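Long-range contact in RNase III (Scheffersomyces stipitis, PDB 7DEY), which probably cleaves double-stranded RNA endonucleolytically to leave 5'-phosphomonoester ends, acting as a yeast Dicer, here a piece holding the ribonuclease III and double-stranded RNA-binding domains: residues C[51-63]-C[136-149]. Residues are numbered along the deposited sequence; the frame is centred on the assembly and turned at random.
Sequences LNNLVTLIIYDKF and IKDWLEKLYAPKLE
L54 and K137 bring the two backbones nearest, their CA atoms 5.8 Å apart, where helix segment 51-62 crosses 136-143 at -61° with the axes 10.0 Å apart. The chain then breaks helix at Y144 and resumes at 145-149, so the second segment bends and follows 51-62 at 45°. I58 is the knob at the middle, set among K137, L140, E141 and L148. With CG1 beside the backbone N (chi1 -66°), its two branches part: CG1 and CD1 lie against E141 CG and L140 CB, while CG2 meets L148 CD1 at 3.7 Å. An alanine here would keep only CB, which would probably open a gap between helix 51-62 and the bend of 136-149, and leave L148 CD1 with less to pack on. Toward the start of 51-63, L54 CD1 packs against both L140 CD1 (3.5 Å) and I136 CG2, the leucines crossing at about a right angle. V55 CG2 approaches the Y144 ring obliquely, 3.7 Å from CE2; the Y144 hydroxyl hydrogen-bonds to the L78 carbonyl, and F87 meets its ring edge-to-face. At the other end L148 splits its methyls, CD1 touching K62 CD and CD2 reaching I59 CG2 and F63 CE2. The F63 ring turns its edge to the L148 carbonyl, CZ lying 3.6 Å from that oxygen. K62 NZ is 4.2 Å from E149 OE1, too far for a salt bridge though near enough for a weak attraction. This is largely apolar helix-on-helix packing in the all-helical ribonuclease III fold, joining its long helix 42-62 to the kinked pair 134-143 and 145-156.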
loop_
_atom_site.group_PDB
_atom_site.type_symbol
_atom_site.label_atom_id
_atom_site.label_comp_id
_atom_site.label_asym_id
_atom_site.label_seq_id
_atom_site.Cartn_x
_atom_site.Cartn_y
_atom_site.Cartn_z
ATOM N N LEU C 51 -4.775 -1.786 -16.429
ATOM C CA LEU C 51 -4.390 -1.373 -15.091
ATOM C C LEU C 51 -2.895 -1.085 -15.013
ATOM O O LEU C 51 -2.478 -0.158 -14.305
ATOM C CB LEU C 51 -4.801 -2.435 -14.067
ATOM C CG LEU C 51 -4.407 -2.140 -12.609
ATOM C CD1 LEU C 51 -4.925 -0.765 -12.157
ATOM C CD2 LEU C 51 -4.838 -3.237 -11.649
ATOM N N ASN C 52 -2.075 -1.820 -15.762
ATOM C CA ASN C 52 -0.651 -1.567 -15.652
ATOM C C ASN C 52 -0.202 -0.388 -16.491
ATOM O O ASN C 52 0.689 0.366 -16.072
ATOM C CB ASN C 52 0.133 -2.824 -15.990
ATOM C CG ASN C 52 0.064 -3.821 -14.858
ATOM O OD1 ASN C 52 -1.028 -4.261 -14.461
ATOM N ND2 ASN C 52 1.211 -4.114 -14.265
ATOM N N ASN C 53 -0.827 -0.162 -17.632
ATOM C CA ASN C 53 -0.534 1.059 -18.358
ATOM C C ASN C 53 -1.022 2.282 -17.591
ATOM O O ASN C 53 -0.266 3.241 -17.396
ATOM C CB ASN C 53 -1.160 1.009 -19.738
ATOM C CG ASN C 53 -0.853 2.225 -20.522
ATOM O OD1 ASN C 53 0.263 2.401 -20.989
ATOM N ND2 ASN C 53 -1.827 3.111 -20.641
ATOM N N LEU C 54 -2.283 2.270 -17.141
ATOM C CA LEU C 54 -2.822 3.430 -16.434
ATOM C C LEU C 54 -1.938 3.801 -15.245
ATOM O O LEU C 54 -1.516 4.950 -15.106
ATOM C CB LEU C 54 -4.258 3.151 -15.992
ATOM C CG LEU C 54 -5.314 3.018 -17.105
ATOM C CD1 LEU C 54 -6.715 2.932 -16.532
ATOM C CD2 LEU C 54 -5.232 4.142 -18.149
ATOM N N VAL C 55 -1.601 2.824 -14.407
ATOM C CA VAL C 55 -0.765 3.092 -13.250
ATOM C C VAL C 55 0.607 3.603 -13.670
ATOM O O VAL C 55 1.204 4.434 -12.969
ATOM C CB VAL C 55 -0.659 1.823 -12.381
ATOM C CG1 VAL C 55 0.470 1.948 -11.311
ATOM C CG2 VAL C 55 -2.017 1.514 -11.730
ATOM N N THR C 56 1.137 3.126 -14.809
ATOM C CA THR C 56 2.431 3.626 -15.289
ATOM C C THR C 56 2.365 5.119 -15.599
ATOM O O THR C 56 3.207 5.903 -15.131
ATOM C CB THR C 56 2.896 2.879 -16.541
ATOM O OG1 THR C 56 3.178 1.506 -16.234
ATOM C CG2 THR C 56 4.141 3.546 -17.079
ATOM N N LEU C 57 1.370 5.524 -16.397
ATOM C CA LEU C 57 1.176 6.941 -16.694
ATOM C C LEU C 57 1.095 7.770 -15.407
ATOM O O LEU C 57 1.850 8.739 -15.226
ATOM C CB LEU C 57 -0.088 7.121 -17.545
ATOM C CG LEU C 57 0.027 7.017 -19.069
ATOM C CD1 LEU C 57 0.230 5.598 -19.490
ATOM C CD2 LEU C 57 -1.205 7.556 -19.757
ATOM N N ILE C 58 0.214 7.368 -14.484
ATOM C CA ILE C 58 -0.018 8.142 -13.270
ATOM C C ILE C 58 1.288 8.364 -12.495
ATOM O O ILE C 58 1.647 9.498 -12.170
ATOM C CB ILE C 58 -1.101 7.459 -12.419
ATOM C CG1 ILE C 58 -2.441 7.504 -13.165
ATOM C CG2 ILE C 58 -1.190 8.079 -11.030
ATOM C CD1 ILE C 58 -3.394 6.384 -12.820
ATOM N N ILE C 59 2.047 7.304 -12.225
ATOM C CA ILE C 59 3.269 7.507 -11.443
ATOM C C ILE C 59 4.317 8.280 -12.243
ATOM O O ILE C 59 4.999 9.151 -11.695
ATOM C CB ILE C 59 3.840 6.175 -10.919
ATOM C CG1 ILE C 59 4.183 5.237 -12.073
ATOM C CG2 ILE C 59 2.901 5.543 -9.903
ATOM C CD1 ILE C 59 5.133 4.128 -11.655
ATOM N N TYR C 60 4.484 7.965 -13.534
ATOM C CA TYR C 60 5.462 8.687 -14.350
ATOM C C TYR C 60 5.233 10.192 -14.269
ATOM O O TYR C 60 6.178 10.978 -14.094
ATOM C CB TYR C 60 5.367 8.219 -15.802
ATOM C CG TYR C 60 6.486 8.677 -16.709
ATOM C CD1 TYR C 60 6.430 9.908 -17.372
ATOM C CD2 TYR C 60 7.594 7.866 -16.923
ATOM C CE1 TYR C 60 7.458 10.315 -18.214
ATOM C CE2 TYR C 60 8.630 8.264 -17.761
ATOM C CZ TYR C 60 8.558 9.474 -18.406
ATOM O OH TYR C 60 9.604 9.840 -19.230
ATOM N N ASP C 61 3.969 10.599 -14.373
ATOM C CA ASP C 61 3.606 12.006 -14.293
ATOM C C ASP C 61 3.870 12.584 -12.896
ATOM O O ASP C 61 4.312 13.731 -12.771
ATOM C CB ASP C 61 2.132 12.131 -14.701
ATOM C CG ASP C 61 1.538 13.470 -14.370
ATOM O OD1 ASP C 61 1.149 14.184 -15.329
ATOM O OD2 ASP C 61 1.439 13.800 -13.162
ATOM N N LYS C 62 3.602 11.813 -11.833
ATOM C CA LYS C 62 3.629 12.364 -10.475
ATOM C C LYS C 62 5.033 12.405 -9.886
ATOM O O LYS C 62 5.321 13.235 -9.015
ATOM C CB LYS C 62 2.715 11.555 -9.549
ATOM C CG LYS C 62 2.560 12.162 -8.171
ATOM C CD LYS C 62 1.138 12.057 -7.635
ATOM C CE LYS C 62 0.744 13.294 -6.801
ATOM N NZ LYS C 62 1.906 14.003 -6.152
ATOM N N PHE C 63 5.924 11.537 -10.337
ATOM C CA PHE C 63 7.266 11.442 -9.781
ATOM C C PHE C 63 8.286 11.639 -10.892
ATOM O O PHE C 63 8.908 10.670 -11.348
ATOM C CB PHE C 63 7.459 10.098 -9.080
ATOM C CG PHE C 63 6.446 9.841 -7.998
ATOM C CD1 PHE C 63 6.563 10.469 -6.764
ATOM C CD2 PHE C 63 5.363 9.001 -8.226
ATOM C CE1 PHE C 63 5.643 10.254 -5.764
ATOM C CE2 PHE C 63 4.433 8.775 -7.233
ATOM C CZ PHE C 63 4.580 9.405 -5.988
ATOM N N ILE C 136 -11.327 6.169 -16.905
ATOM C CA ILE C 136 -10.839 5.199 -15.928
ATOM C C ILE C 136 -9.590 5.693 -15.235
ATOM O O ILE C 136 -9.476 5.628 -14.006
ATOM C CB ILE C 136 -10.577 3.844 -16.611
ATOM C CG1 ILE C 136 -11.814 3.399 -17.408
ATOM C CG2 ILE C 136 -10.128 2.806 -15.560
ATOM C CD1 ILE C 136 -11.736 1.970 -17.915
ATOM N N LYS C 137 -8.621 6.131 -16.033
ATOM C CA LYS C 137 -7.455 6.857 -15.552
ATOM C C LYS C 137 -7.819 7.877 -14.462
ATOM O O LYS C 137 -7.131 7.959 -13.441
ATOM C CB LYS C 137 -6.777 7.524 -16.748
ATOM C CG LYS C 137 -5.469 8.165 -16.430
ATOM C CD LYS C 137 -4.871 8.858 -17.638
ATOM C CE LYS C 137 -3.536 9.507 -17.279
ATOM N NZ LYS C 137 -3.045 10.386 -18.385
ATOM N N ASP C 138 -8.919 8.621 -14.632
ATOM C CA ASP C 138 -9.294 9.634 -13.641
ATOM C C ASP C 138 -9.745 9.010 -12.326
ATOM O O ASP C 138 -9.388 9.495 -11.242
ATOM C CB ASP C 138 -10.399 10.532 -14.188
ATOM C CG ASP C 138 -9.884 11.525 -15.195
ATOM O OD1 ASP C 138 -8.787 12.091 -14.961
ATOM O OD2 ASP C 138 -10.572 11.726 -16.226
ATOM N N TRP C 139 -10.552 7.954 -12.395
ATOM C CA TRP C 139 -10.941 7.257 -11.176
ATOM C C TRP C 139 -9.721 6.718 -10.439
ATOM O O TRP C 139 -9.557 6.951 -9.236
ATOM C CB TRP C 139 -11.900 6.124 -11.518
ATOM C CG TRP C 139 -11.989 5.072 -10.480
ATOM C CD1 TRP C 139 -12.315 5.234 -9.158
ATOM C CD2 TRP C 139 -11.790 3.676 -10.678
ATOM N NE1 TRP C 139 -12.325 4.019 -8.522
ATOM C CE2 TRP C 139 -12.007 3.044 -9.435
ATOM C CE3 TRP C 139 -11.455 2.890 -11.793
ATOM C CZ2 TRP C 139 -11.882 1.662 -9.271
ATOM C CZ3 TRP C 139 -11.330 1.513 -11.628
ATOM C CH2 TRP C 139 -11.539 0.916 -10.378
ATOM N N LEU C 140 -8.853 5.990 -11.162
ATOM C CA LEU C 140 -7.613 5.474 -10.588
ATOM C C LEU C 140 -6.731 6.592 -10.062
ATOM O O LEU C 140 -6.029 6.413 -9.061
ATOM C CB LEU C 140 -6.840 4.677 -11.634
ATOM C CG LEU C 140 -7.300 3.278 -12.048
ATOM C CD1 LEU C 140 -6.299 2.733 -13.045
ATOM C CD2 LEU C 140 -7.451 2.344 -10.860
ATOM N N GLU C 141 -6.728 7.747 -10.736
ATOM C CA GLU C 141 -5.908 8.858 -10.257
ATOM C C GLU C 141 -6.345 9.309 -8.863
ATOM O O GLU C 141 -5.530 9.823 -8.084
ATOM C CB GLU C 141 -5.960 10.025 -11.248
ATOM C CG GLU C 141 -4.946 9.916 -12.386
ATOM C CD GLU C 141 -5.255 10.827 -13.580
ATOM O OE1 GLU C 141 -4.389 10.943 -14.475
ATOM O OE2 GLU C 141 -6.359 11.422 -13.633
ATOM N N LYS C 142 -7.616 9.120 -8.524
ATOM C CA LYS C 142 -8.077 9.392 -7.170
ATOM C C LYS C 142 -7.904 8.176 -6.269
ATOM O O LYS C 142 -7.476 8.311 -5.120
ATOM C CB LYS C 142 -9.547 9.828 -7.208
ATOM C CG LYS C 142 -9.866 10.797 -8.341
ATOM C CD LYS C 142 -11.307 11.286 -8.294
ATOM C CE LYS C 142 -12.279 10.188 -8.698
ATOM N NZ LYS C 142 -13.686 10.452 -8.264
ATOM N N LEU C 143 -8.225 6.988 -6.788
ATOM C CA LEU C 143 -8.146 5.757 -6.008
ATOM C C LEU C 143 -6.761 5.547 -5.433
ATOM O O LEU C 143 -6.602 4.858 -4.419
ATOM C CB LEU C 143 -8.529 4.562 -6.889
ATOM C CG LEU C 143 -8.567 3.143 -6.316
ATOM C CD1 LEU C 143 -9.409 3.067 -5.075
ATOM C CD2 LEU C 143 -9.087 2.181 -7.372
ATOM N N TYR C 144 -5.747 6.123 -6.064
ATOM C CA TYR C 144 -4.375 5.890 -5.665
ATOM C C TYR C 144 -3.770 7.039 -4.883
ATOM O O TYR C 144 -2.663 6.880 -4.362
ATOM C CB TYR C 144 -3.517 5.611 -6.900
ATOM C CG TYR C 144 -3.560 4.168 -7.332
ATOM C CD1 TYR C 144 -2.977 3.184 -6.545
ATOM C CD2 TYR C 144 -4.175 3.791 -8.515
ATOM C CE1 TYR C 144 -2.998 1.862 -6.923
ATOM C CE2 TYR C 144 -4.211 2.468 -8.908
ATOM C CZ TYR C 144 -3.616 1.497 -8.109
ATOM O OH TYR C 144 -3.639 0.151 -8.462
ATOM N N ALA C 145 -4.461 8.184 -4.786
ATOM C CA ALA C 145 -3.964 9.390 -4.128
ATOM C C ALA C 145 -3.292 9.109 -2.785
ATOM O O ALA C 145 -2.118 9.467 -2.616
ATOM C CB ALA C 145 -5.097 10.398 -3.947
ATOM N N PRO C 146 -3.972 8.468 -1.811
ATOM C CA PRO C 146 -3.288 8.185 -0.537
ATOM C C PRO C 146 -2.048 7.331 -0.714
ATOM O O PRO C 146 -1.029 7.595 -0.060
ATOM C CB PRO C 146 -4.362 7.459 0.287
ATOM C CG PRO C 146 -5.654 7.750 -0.387
ATOM C CD PRO C 146 -5.315 7.847 -1.831
ATOM N N LYS C 147 -2.094 6.319 -1.589
ATOM C CA LYS C 147 -0.913 5.487 -1.808
ATOM C C LYS C 147 0.218 6.297 -2.415
ATOM O O LYS C 147 1.395 6.044 -2.118
ATOM C CB LYS C 147 -1.238 4.290 -2.714
ATOM C CG LYS C 147 -2.501 3.539 -2.332
ATOM C CD LYS C 147 -2.309 2.032 -2.347
ATOM C CE LYS C 147 -1.686 1.508 -1.074
ATOM N NZ LYS C 147 -2.683 1.454 0.015
ATOM N N LEU C 148 -0.104 7.269 -3.264
ATOM C CA LEU C 148 0.979 8.014 -3.888
ATOM C C LEU C 148 1.533 9.055 -2.941
ATOM O O LEU C 148 2.746 9.279 -2.910
ATOM C CB LEU C 148 0.523 8.672 -5.183
ATOM C CG LEU C 148 0.243 7.739 -6.367
ATOM C CD1 LEU C 148 0.130 8.582 -7.631
ATOM C CD2 LEU C 148 1.300 6.651 -6.498
ATOM N N GLU C 149 0.677 9.691 -2.146
ATOM C CA GLU C 149 1.217 10.606 -1.156
ATOM C C GLU C 149 2.065 9.859 -0.146
ATOM O O GLU C 149 3.067 10.402 0.331
ATOM C CB GLU C 149 0.102 11.402 -0.478
ATOM C CG GLU C 149 0.569 12.745 0.119
ATOM C CD GLU C 149 1.619 13.484 -0.740
ATOM O OE1 GLU C 149 1.495 13.500 -1.999
ATOM O OE2 GLU C 149 2.574 14.057 -0.143
#